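Long-range contacts in multicopper oxidase (Uncultured bacterium, PDB 4E9X), which probably oxidises substrates at a type 1 copper and passes the electrons to a trinuclear copper cluster that reduces dioxygen to water: residues His38-Asp43 with Gln303-Phe308; Ile59-Val64 with Tyr91-Asp96; Tyr103-Asn108 with Arg116-Pro121. All coordinates share one frame; numbering follows the deposited sequence.

Contact 1: residues His38-Asp43 with Gln303-Phe308; sequences HVQEGD and QGYGMF
The edge of Y305 stands against one face of the H38 imidazole, a T-shaped (edge-to-face) pair with ring centroids 5.3 Å apart and planes at 78°. CE1 of Y305 leads the approach, 4.0 Å from NE2 of H38 and offset toward the rim of that face. At the edge of the imidazole, in its plane, a water lies 2.6 Å from ND1 of H38 and donates to O of G304, so it ties the ring to the backbone just before Y305. The phenol ring is framed in its turn by backbone: N of Q40 lies over one face, and O of H38 comes to the edge near the ring plane. These residues join strand 306-308 to strand 36-40 at the outer side of a sheet in the first cupredoxin domain, bringing together parts of the chain 260 residues apart. H38 and G306 form an antiparallel hydrogen-bonded pair, with N of H38 2.9 Å from O of G306 and N of G306 equally far from O of H38. At the backbone angles of G306 a side chain would jam against the carbonyl O of Y305. Q40 has CG anti to its own N (chi1 -167°) and is extended beyond it, which carries OE1 of Q40 to 4.2 Å from CE2 of Y305, the amide plane 28° from the ring plane. D125 on strand 119-125 holds both polar ends, pairing OD1 with NE2 of H38 and OD2 with OH of Y305, and so limits the rotation of either ring. From Q40 to D43 the chain makes a type II turn closed by the bond from N of D43 to O of Q40. R4, outside both segments, forms a salt bridge with D43. OD2 of D43 is met from above the carboxylate plane by N of Q40 at 2.8 Å.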
loop_
_atom_site.group_PDB
_atom_site.type_symbol
_atom_site.label_atom_id
_atom_site.label_comp_id
_atom_site.label_asym_id
_atom_site.label_seq_id
_atom_site.Cartn_x
_atom_site.Cartn_y
_atom_site.Cartn_z
ATOM N N HIS A 38 -17.506 -7.914 -21.869
ATOM C CA HIS A 38 -16.403 -7.553 -22.765
ATOM C C HIS A 38 -17.018 -6.803 -23.934
ATOM O O HIS A 38 -17.802 -7.371 -24.702
ATOM C CB HIS A 38 -15.655 -8.827 -23.195
ATOM C CG HIS A 38 -14.372 -8.553 -23.882
ATOM N ND1 HIS A 38 -13.612 -9.554 -24.485
ATOM C CD2 HIS A 38 -13.625 -7.416 -24.047
ATOM C CE1 HIS A 38 -12.496 -9.012 -24.973
ATOM N NE2 HIS A 38 -12.469 -7.747 -24.752
ATOM N N VAL A 39 -16.693 -5.530 -24.061
ATOM C CA VAL A 39 -17.269 -4.668 -25.096
ATOM C C VAL A 39 -16.172 -3.848 -25.736
ATOM O O VAL A 39 -15.006 -3.925 -25.302
ATOM C CB VAL A 39 -18.377 -3.783 -24.506
ATOM C CG1 VAL A 39 -19.482 -4.618 -23.845
ATOM C CG2 VAL A 39 -17.896 -2.735 -23.497
ATOM N N GLN A 40 -16.546 -3.088 -26.769
ATOM C CA GLN A 40 -15.607 -2.198 -27.457
ATOM C C GLN A 40 -15.819 -0.748 -27.063
ATOM O O GLN A 40 -16.970 -0.330 -26.798
ATOM C CB GLN A 40 -15.844 -2.333 -28.975
ATOM C CG GLN A 40 -14.773 -1.729 -29.843
ATOM C CD GLN A 40 -14.938 -2.222 -31.282
ATOM O OE1 GLN A 40 -16.005 -2.598 -31.775
ATOM N NE2 GLN A 40 -13.821 -2.227 -31.998
ATOM N N GLU A 41 -14.712 0.003 -27.056
ATOM C CA GLU A 41 -14.807 1.440 -26.823
ATOM C C GLU A 41 -15.866 2.041 -27.732
ATOM O O GLU A 41 -15.956 1.788 -28.947
ATOM C CB GLU A 41 -13.477 2.068 -27.194
ATOM C CG GLU A 41 -13.389 3.559 -26.983
ATOM C CD GLU A 41 -12.042 4.153 -27.391
ATOM O OE1 GLU A 41 -11.124 3.440 -27.843
ATOM O OE2 GLU A 41 -11.885 5.381 -27.193
ATOM N N GLY A 42 -16.762 2.835 -27.121
ATOM C CA GLY A 42 -17.864 3.507 -27.807
ATOM C C GLY A 42 -19.149 2.702 -27.813
ATOM O O GLY A 42 -20.174 3.238 -28.248
ATOM N N ASP A 43 -19.177 1.441 -27.400
ATOM C CA ASP A 43 -20.435 0.716 -27.420
ATOM C C ASP A 43 -21.401 1.355 -26.439
ATOM O O ASP A 43 -21.040 1.952 -25.405
ATOM C CB ASP A 43 -20.247 -0.753 -27.068
ATOM C CG ASP A 43 -19.586 -1.588 -28.160
ATOM O OD1 ASP A 43 -19.489 -1.188 -29.334
ATOM O OD2 ASP A 43 -19.171 -2.711 -27.808
ATOM N N GLN A 303 -13.576 -15.048 -26.955
ATOM C CA GLN A 303 -14.797 -15.471 -27.666
ATOM C C GLN A 303 -15.672 -14.341 -28.152
ATOM O O GLN A 303 -16.847 -14.594 -28.428
ATOM C CB GLN A 303 -15.562 -16.420 -26.705
ATOM C CG GLN A 303 -14.805 -17.749 -26.517
ATOM C CD GLN A 303 -15.346 -18.629 -25.419
ATOM O OE1 GLN A 303 -16.344 -18.242 -24.810
ATOM N NE2 GLN A 303 -14.709 -19.780 -25.168
ATOM N N GLY A 304 -15.122 -13.152 -28.316
ATOM C CA GLY A 304 -15.856 -12.012 -28.901
ATOM C C GLY A 304 -16.555 -11.192 -27.816
ATOM O O GLY A 304 -16.541 -11.426 -26.594
ATOM N N TYR A 305 -17.165 -10.108 -28.313
ATOM C CA TYR A 305 -17.830 -9.239 -27.361
ATOM C C TYR A 305 -19.099 -9.857 -26.822
ATOM O O TYR A 305 -19.748 -10.620 -27.547
ATOM C CB TYR A 305 -18.129 -7.873 -28.027
ATOM C CG TYR A 305 -16.809 -7.250 -28.482
ATOM C CD1 TYR A 305 -15.827 -6.991 -27.524
ATOM C CD2 TYR A 305 -16.522 -6.939 -29.818
ATOM C CE1 TYR A 305 -14.602 -6.433 -27.890
ATOM C CE2 TYR A 305 -15.296 -6.372 -30.192
ATOM C CZ TYR A 305 -14.354 -6.129 -29.207
ATOM O OH TYR A 305 -13.109 -5.567 -29.515
ATOM N N GLY A 306 -19.464 -9.524 -25.605
ATOM C CA GLY A 306 -20.672 -10.035 -24.984
ATOM C C GLY A 306 -20.503 -10.229 -23.492
ATOM O O GLY A 306 -19.567 -9.674 -22.891
ATOM N N MET A 307 -21.399 -11.001 -22.896
ATOM C CA MET A 307 -21.376 -11.292 -21.465
ATOM C C MET A 307 -21.230 -12.810 -21.305
ATOM O O MET A 307 -21.955 -13.617 -21.944
ATOM C CB MET A 307 -22.573 -10.734 -20.707
ATOM C CG MET A 307 -22.617 -11.274 -19.255
ATOM S SD MET A 307 -24.135 -10.665 -18.415
ATOM C CE MET A 307 -23.579 -9.079 -17.929
ATOM N N PHE A 308 -20.271 -13.252 -20.492
ATOM C CA PHE A 308 -19.898 -14.643 -20.395
ATOM C C PHE A 308 -19.943 -15.125 -18.963
ATOM O O PHE A 308 -19.236 -14.623 -18.085
ATOM C CB PHE A 308 -18.442 -14.887 -20.919
ATOM C CG PHE A 308 -18.285 -14.467 -22.354
ATOM C CD1 PHE A 308 -18.357 -15.439 -23.348
ATOM C CD2 PHE A 308 -18.074 -13.134 -22.676
ATOM C CE1 PHE A 308 -18.231 -15.086 -24.679
ATOM C CE2 PHE A 308 -17.997 -12.806 -24.023
ATOM C CZ PHE A 308 -18.054 -13.776 -25.018
HETATM O O HOH W 1 -14.726 -11.896 -24.742
#

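Contact 2: residues Ile59-Val64 with Tyr91-Asp96; sequences IHWHGV and YKFKAD. With CU (copper (II) ion), chain K; CU (copper (II) ion), chain E.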
loop_
_atom_site.group_PDB
_atom_site.type_symbol
_atom_site.label_atom_id
_atom_site.label_comp_id
_atom_site.label_asym_id
_atom_site.label_seq_id
_atom_site.Cartn_x
_atom_site.Cartn_y
_atom_site.Cartn_z
ATOM N N ILE A 59 -25.814 -1.911 -8.928
ATOM C CA ILE A 59 -24.515 -2.167 -9.568
ATOM C C ILE A 59 -23.905 -0.816 -9.913
ATOM O O ILE A 59 -24.511 -0.039 -10.651
ATOM C CB ILE A 59 -24.621 -3.033 -10.816
ATOM C CG1 ILE A 59 -25.383 -4.352 -10.581
ATOM C CG2 ILE A 59 -23.190 -3.330 -11.339
ATOM C CD1 ILE A 59 -25.335 -5.260 -11.839
ATOM N N HIS A 60 -22.700 -0.588 -9.394
ATOM C CA HIS A 60 -21.835 0.495 -9.812
ATOM C C HIS A 60 -20.792 -0.010 -10.809
ATOM O O HIS A 60 -20.212 -1.102 -10.685
ATOM C CB HIS A 60 -21.135 1.098 -8.585
ATOM C CG HIS A 60 -20.002 2.007 -8.971
ATOM N ND1 HIS A 60 -20.159 3.164 -9.710
ATOM C CD2 HIS A 60 -18.672 1.917 -8.681
ATOM C CE1 HIS A 60 -18.965 3.711 -9.904
ATOM N NE2 HIS A 60 -18.044 2.987 -9.263
ATOM N N TRP A 61 -20.529 0.780 -11.830
ATOM C CA TRP A 61 -19.649 0.447 -12.963
ATOM C C TRP A 61 -18.370 1.228 -12.757
ATOM O O TRP A 61 -18.274 2.410 -13.078
ATOM C CB TRP A 61 -20.354 0.767 -14.312
ATOM C CG TRP A 61 -21.725 0.128 -14.263
ATOM C CD1 TRP A 61 -22.868 0.744 -13.865
ATOM C CD2 TRP A 61 -22.111 -1.221 -14.605
ATOM N NE1 TRP A 61 -23.936 -0.137 -13.930
ATOM C CE2 TRP A 61 -23.519 -1.359 -14.382
ATOM C CE3 TRP A 61 -21.381 -2.322 -15.077
ATOM C CZ2 TRP A 61 -24.213 -2.560 -14.616
ATOM C CZ3 TRP A 61 -22.100 -3.500 -15.294
ATOM C CH2 TRP A 61 -23.473 -3.653 -15.086
ATOM N N HIS A 62 -17.390 0.600 -12.111
ATOM C CA HIS A 62 -16.197 1.271 -11.626
ATOM C C HIS A 62 -15.284 1.538 -12.794
ATOM O O HIS A 62 -14.713 0.643 -13.382
ATOM C CB HIS A 62 -15.577 0.409 -10.519
ATOM C CG HIS A 62 -14.347 1.051 -9.902
ATOM N ND1 HIS A 62 -14.186 1.093 -8.520
ATOM C CD2 HIS A 62 -13.209 1.623 -10.423
ATOM C CE1 HIS A 62 -13.001 1.661 -8.275
ATOM N NE2 HIS A 62 -12.429 2.006 -9.434
ATOM N N GLY A 63 -15.040 2.833 -12.987
ATOM C CA GLY A 63 -14.208 3.328 -14.062
ATOM C C GLY A 63 -15.016 3.881 -15.232
ATOM O O GLY A 63 -14.446 4.634 -16.048
ATOM N N VAL A 64 -16.319 3.558 -15.252
ATOM C CA VAL A 64 -17.182 4.110 -16.301
ATOM C C VAL A 64 -17.515 5.524 -15.946
ATOM O O VAL A 64 -17.978 5.829 -14.831
ATOM C CB VAL A 64 -18.485 3.256 -16.394
ATOM C CG1 VAL A 64 -19.520 3.872 -17.316
ATOM C CG2 VAL A 64 -18.113 1.838 -16.875
ATOM N N TYR A 91 -29.594 -0.282 -16.217
ATOM C CA TYR A 91 -28.451 0.620 -16.371
ATOM C C TYR A 91 -28.196 0.876 -17.859
ATOM O O TYR A 91 -28.215 -0.123 -18.583
ATOM C CB TYR A 91 -27.176 0.025 -15.741
ATOM C CG TYR A 91 -27.384 -0.101 -14.229
ATOM C CD1 TYR A 91 -27.175 1.007 -13.425
ATOM C CD2 TYR A 91 -27.820 -1.291 -13.625
ATOM C CE1 TYR A 91 -27.331 0.993 -12.038
ATOM C CE2 TYR A 91 -28.009 -1.343 -12.256
ATOM C CZ TYR A 91 -27.770 -0.207 -11.483
ATOM O OH TYR A 91 -27.980 -0.258 -10.132
ATOM N N LYS A 92 -27.923 2.119 -18.246
ATOM C CA LYS A 92 -27.461 2.410 -19.599
ATOM C C LYS A 92 -26.285 3.394 -19.571
ATOM O O LYS A 92 -26.343 4.435 -18.899
ATOM C CB LYS A 92 -28.608 3.044 -20.417
ATOM C CG LYS A 92 -29.845 2.188 -20.468
ATOM C CD LYS A 92 -30.841 2.786 -21.470
ATOM C CE LYS A 92 -31.993 1.795 -21.730
ATOM N NZ LYS A 92 -32.962 2.259 -22.740
ATOM N N PHE A 93 -25.199 3.031 -20.279
ATOM C CA PHE A 93 -24.041 3.918 -20.353
ATOM C C PHE A 93 -23.313 3.672 -21.643
ATOM O O PHE A 93 -23.420 2.567 -22.196
ATOM C CB PHE A 93 -23.103 3.765 -19.141
ATOM C CG PHE A 93 -22.619 2.343 -18.919
ATOM C CD1 PHE A 93 -21.461 1.873 -19.533
ATOM C CD2 PHE A 93 -23.343 1.504 -18.099
ATOM C CE1 PHE A 93 -21.071 0.561 -19.303
ATOM C CE2 PHE A 93 -22.948 0.209 -17.864
ATOM C CZ PHE A 93 -21.791 -0.285 -18.474
ATOM N N LYS A 94 -22.565 4.661 -22.110
ATOM C CA LYS A 94 -21.662 4.440 -23.216
ATOM C C LYS A 94 -20.299 4.099 -22.638
ATOM O O LYS A 94 -19.796 4.708 -21.702
ATOM C CB LYS A 94 -21.525 5.684 -24.114
ATOM C CG LYS A 94 -20.609 5.580 -25.340
ATOM C CD LYS A 94 -20.627 6.865 -26.125
ATOM C CE LYS A 94 -21.916 7.011 -26.904
ATOM N NZ LYS A 94 -21.894 6.147 -28.131
ATOM N N ALA A 95 -19.671 3.075 -23.278
ATOM C CA ALA A 95 -18.366 2.624 -22.863
ATOM C C ALA A 95 -17.268 3.490 -23.481
ATOM O O ALA A 95 -16.482 2.978 -24.288
ATOM C CB ALA A 95 -18.215 1.160 -23.311
ATOM N N ASP A 96 -17.203 4.760 -23.098
ATOM C CA ASP A 96 -16.238 5.655 -23.713
ATOM C C ASP A 96 -14.933 5.615 -22.945
ATOM O O ASP A 96 -13.951 6.162 -23.436
ATOM C CB ASP A 96 -16.734 7.082 -23.854
ATOM C CG ASP A 96 -17.346 7.706 -22.651
ATOM O OD1 ASP A 96 -17.211 7.216 -21.521
ATOM O OD2 ASP A 96 -18.018 8.757 -22.853
HETATM CU CU CU K . -16.410 3.754 -8.817
HETATM CU CU CU E . -15.294 0.393 -7.122
#
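OH of Y91 is gripped by two groups: N of I59 donates to it over 3.0 Å in an almost straight bond (175°), and OE1 of Q80 is its other hydrogen-bond partner. The phenol also offers a face to the edge of W61, whose NE1 comes 3.5 Å from CG of Y91 in a T-shaped pair with planes at 69°. The indole is itself sandwiched. CG2 of I59 lies over one face near the rim, and CE2 of F93 sits over the centre of the other, 3.7 Å from CD2 of W61. F93 reaches there because CG stands between its backbone N and carbonyl carbon (chi1 56°), and its ring meets the indole obliquely. A type II turn from W61 to V64 then brings the valine round to the same phenylalanine, CG1 of V64 touching CD1 of F93 at 3.6 Å. The aromatic cluster therefore fills the gap between two sheets of the domain, strand 60-62 belonging to one and strand 88-94 to the other. While W61 points into this core, H60 points away from it and binds one copper through NE2 (1.9 Å), and H62 binds a second through ND1 (1.9 Å). H204 and H254 of a second subunit join these two ions respectively. This is the His-X-His motif of a multicopper oxidase's trinuclear copper site, here built between cupredoxin domains of neighbouring subunits.

Contact 3: residues Tyr103-Asn108 with Arg116-Pro121; sequences YHCHVN and RGMWGP. With CU (copper (II) ion), chain D; CU (copper (II) ion), chain E; CU (copper (II) ion), chain J.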
loop_
_atom_site.group_PDB
_atom_site.type_symbol
_atom_site.label_atom_id
_atom_site.label_comp_id
_atom_site.label_asym_id
_atom_site.label_seq_id
_atom_site.Cartn_x
_atom_site.Cartn_y
_atom_site.Cartn_z
ATOM N N TYR A 103 -17.205 -4.040 -12.036
ATOM C CA TYR A 103 -18.532 -3.621 -11.596
ATOM C C TYR A 103 -18.741 -4.301 -10.239
ATOM O O TYR A 103 -18.206 -5.397 -9.977
ATOM C CB TYR A 103 -19.647 -3.918 -12.640
ATOM C CG TYR A 103 -19.807 -5.414 -12.892
ATOM C CD1 TYR A 103 -20.653 -6.200 -12.114
ATOM C CD2 TYR A 103 -19.097 -6.029 -13.919
ATOM C CE1 TYR A 103 -20.791 -7.567 -12.349
ATOM C CE2 TYR A 103 -19.208 -7.411 -14.174
ATOM C CZ TYR A 103 -20.043 -8.139 -13.386
ATOM O OH TYR A 103 -20.203 -9.509 -13.576
ATOM N N HIS A 104 -19.546 -3.690 -9.368
ATOM C CA HIS A 104 -19.752 -4.263 -8.048
ATOM C C HIS A 104 -20.967 -3.624 -7.380
ATOM O O HIS A 104 -21.328 -2.489 -7.749
ATOM C CB HIS A 104 -18.525 -4.081 -7.135
ATOM C CG HIS A 104 -18.011 -2.689 -6.900
ATOM N ND1 HIS A 104 -18.567 -1.800 -6.021
ATOM C CD2 HIS A 104 -16.955 -2.048 -7.459
ATOM C CE1 HIS A 104 -17.861 -0.653 -6.051
ATOM N NE2 HIS A 104 -16.862 -0.780 -6.902
ATOM N N CYS A 105 -21.530 -4.296 -6.395
ATOM C CA CYS A 105 -22.632 -3.645 -5.658
ATOM C C CYS A 105 -22.112 -2.395 -4.973
ATOM O O CYS A 105 -20.947 -2.313 -4.596
ATOM C CB CYS A 105 -23.170 -4.665 -4.636
ATOM S SG CYS A 105 -24.659 -4.053 -3.807
ATOM N N HIS A 106 -23.003 -1.427 -4.744
ATOM C CA HIS A 106 -22.651 -0.257 -3.954
ATOM C C HIS A 106 -23.591 -0.026 -2.766
ATOM O O HIS A 106 -23.642 1.076 -2.220
ATOM C CB HIS A 106 -22.573 0.993 -4.856
ATOM C CG HIS A 106 -21.426 1.896 -4.540
ATOM N ND1 HIS A 106 -21.383 2.636 -3.384
ATOM C CD2 HIS A 106 -20.297 2.201 -5.227
ATOM C CE1 HIS A 106 -20.266 3.332 -3.368
ATOM N NE2 HIS A 106 -19.580 3.105 -4.470
ATOM N N VAL A 107 -24.306 -1.067 -2.343
ATOM C CA VAL A 107 -25.096 -1.104 -1.137
ATOM C C VAL A 107 -24.281 -1.899 -0.072
ATOM O O VAL A 107 -23.750 -2.981 -0.397
ATOM C CB VAL A 107 -26.435 -1.816 -1.361
ATOM C CG1 VAL A 107 -27.144 -2.005 -0.015
ATOM C CG2 VAL A 107 -27.316 -1.089 -2.353
ATOM N N ASN A 108 -24.250 -1.389 1.134
ATOM C CA ASN A 108 -23.623 -2.136 2.228
ATOM C C ASN A 108 -22.251 -2.669 1.834
ATOM O O ASN A 108 -21.924 -3.850 2.014
ATOM C CB ASN A 108 -24.599 -3.275 2.610
ATOM C CG ASN A 108 -25.814 -2.810 3.406
ATOM O OD1 ASN A 108 -25.768 -1.691 3.971
ATOM N ND2 ASN A 108 -26.933 -3.538 3.570
ATOM N N ARG A 116 -19.209 -10.808 0.107
ATOM C CA ARG A 116 -20.309 -11.524 -0.525
ATOM C C ARG A 116 -20.137 -11.628 -2.029
ATOM O O ARG A 116 -21.067 -12.031 -2.724
ATOM C CB ARG A 116 -21.668 -10.892 -0.182
ATOM C CG ARG A 116 -21.964 -10.868 1.308
ATOM C CD ARG A 116 -22.103 -12.251 1.958
ATOM N NE ARG A 116 -22.162 -12.005 3.427
ATOM C CZ ARG A 116 -21.859 -12.934 4.309
ATOM N NH1 ARG A 116 -21.558 -14.210 3.971
ATOM N NH2 ARG A 116 -21.862 -12.608 5.609
ATOM N N GLY A 117 -18.941 -11.357 -2.534
ATOM C CA GLY A 117 -18.605 -11.695 -3.893
ATOM C C GLY A 117 -19.321 -10.882 -4.949
ATOM O O GLY A 117 -19.396 -11.305 -6.090
ATOM N N MET A 118 -19.833 -9.679 -4.582
ATOM C CA MET A 118 -20.630 -8.900 -5.556
ATOM C C MET A 118 -19.762 -8.044 -6.444
ATOM O O MET A 118 -19.747 -6.805 -6.378
ATOM C CB MET A 118 -21.617 -8.007 -4.770
ATOM C CG MET A 118 -22.526 -8.874 -3.855
ATOM S SD MET A 118 -24.103 -8.031 -3.548
ATOM C CE MET A 118 -24.868 -8.090 -5.181
ATOM N N TRP A 119 -19.065 -8.716 -7.386
ATOM C CA TRP A 119 -18.165 -7.988 -8.278
ATOM C C TRP A 119 -17.816 -8.883 -9.455
ATOM O O TRP A 119 -17.895 -10.134 -9.393
ATOM C CB TRP A 119 -16.865 -7.615 -7.536
ATOM C CG TRP A 119 -16.316 -8.576 -6.525
ATOM C CD1 TRP A 119 -16.474 -8.516 -5.172
ATOM C CD2 TRP A 119 -15.512 -9.739 -6.793
ATOM N NE1 TRP A 119 -15.825 -9.562 -4.579
ATOM C CE2 TRP A 119 -15.203 -10.348 -5.535
ATOM C CE3 TRP A 119 -14.994 -10.310 -7.984
ATOM C CZ2 TRP A 119 -14.421 -11.519 -5.408
ATOM C CZ3 TRP A 119 -14.219 -11.472 -7.863
ATOM C CH2 TRP A 119 -13.949 -12.033 -6.609
ATOM N N GLY A 120 -17.439 -8.248 -10.547
ATOM C CA GLY A 120 -16.990 -8.940 -11.742
ATOM C C GLY A 120 -16.282 -7.959 -12.650
ATOM O O GLY A 120 -16.223 -6.775 -12.370
ATOM N N PRO A 121 -15.652 -8.491 -13.720
ATOM C CA PRO A 121 -14.829 -7.674 -14.609
ATOM C C PRO A 121 -15.572 -7.095 -15.806
ATOM O O PRO A 121 -16.442 -7.787 -16.366
ATOM C CB PRO A 121 -13.738 -8.682 -15.071
ATOM C CG PRO A 121 -14.535 -10.004 -15.138
ATOM C CD PRO A 121 -15.597 -9.946 -14.035
HETATM CU CU CU D . -25.355 -5.759 -2.580
HETATM CU CU CU E . -15.294 0.393 -7.122
HETATM CU CU CU J . -17.792 3.985 -4.998
#
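C105 and M118 meet at one copper ion, SG of C105 binding it at 2.2 Å and SD of M118 lying on it at a longer 2.8 Å. CB of C105 packs 3.7 Å from SD of M118. H57 and H112 complete the site, the type 1 copper centre of a cupredoxin domain. In the next shell, N of V107 donates to SG of C105 (3.3 Å), so the sulfur accepts a hydrogen bond as well as binding the metal. N of C105 donates to O of M118, fixing the two ligand residues to each other through the backbone. The histidines flanking the cysteine turn to other ions: NE2 of H104 binds a copper 2.0 Å away, shared with H62 and with H254 of a second subunit, and H106 binds another alongside H206 and H252 of that subunit. This His-Cys-His sequence is the usual electron route from type 1 copper to the trinuclear cluster in the family. ND1 of H104 donates to O of C105 at 2.8 Å, in the imidazole plane but 48° above the carbonyl plane, which, with the copper on NE2, helps fix the rotation of the ring. Farther out, strands 101-104 and 119-125 run antiparallel, Y103 and G120 forming a hydrogen-bonded pair. With chi1 at 63°, Y103 carries its ring back over G120, whose CA makes a CH-pi contact 3.9 Å from the ring centroid. OH of Y103 hydrogen-bonds to O of P35. A leucine here would probably leave that carbonyl without its partner and the glycine backbone without its aromatic cover. Past the glycine, O of P121 comes to the edge of the phenol near its plane, 3.5 Å from CE2 of Y103.

How the contacts relate
All three contacts reach one five-stranded sheet, in which strand 306-308 lies at one outer side and strand 60-62 at the other. Contact 1 is partly buried and relies on strand pairing, a water and carboxylates; contacts 2 and 3 are buried. Contact 2 crosses between sheets through aromatic rings, whereas contact 3 pairs neighbouring strands and ends in metal ligands. Those two are linked by a probable hydrogen bond from N of H60 to O of H104 (2.9 Å) and by one copper ion that both touch, and each meets a second subunit. Contact 1 joins contact 2 through backbone at G42, D43 and A95, but does not touch contact 3.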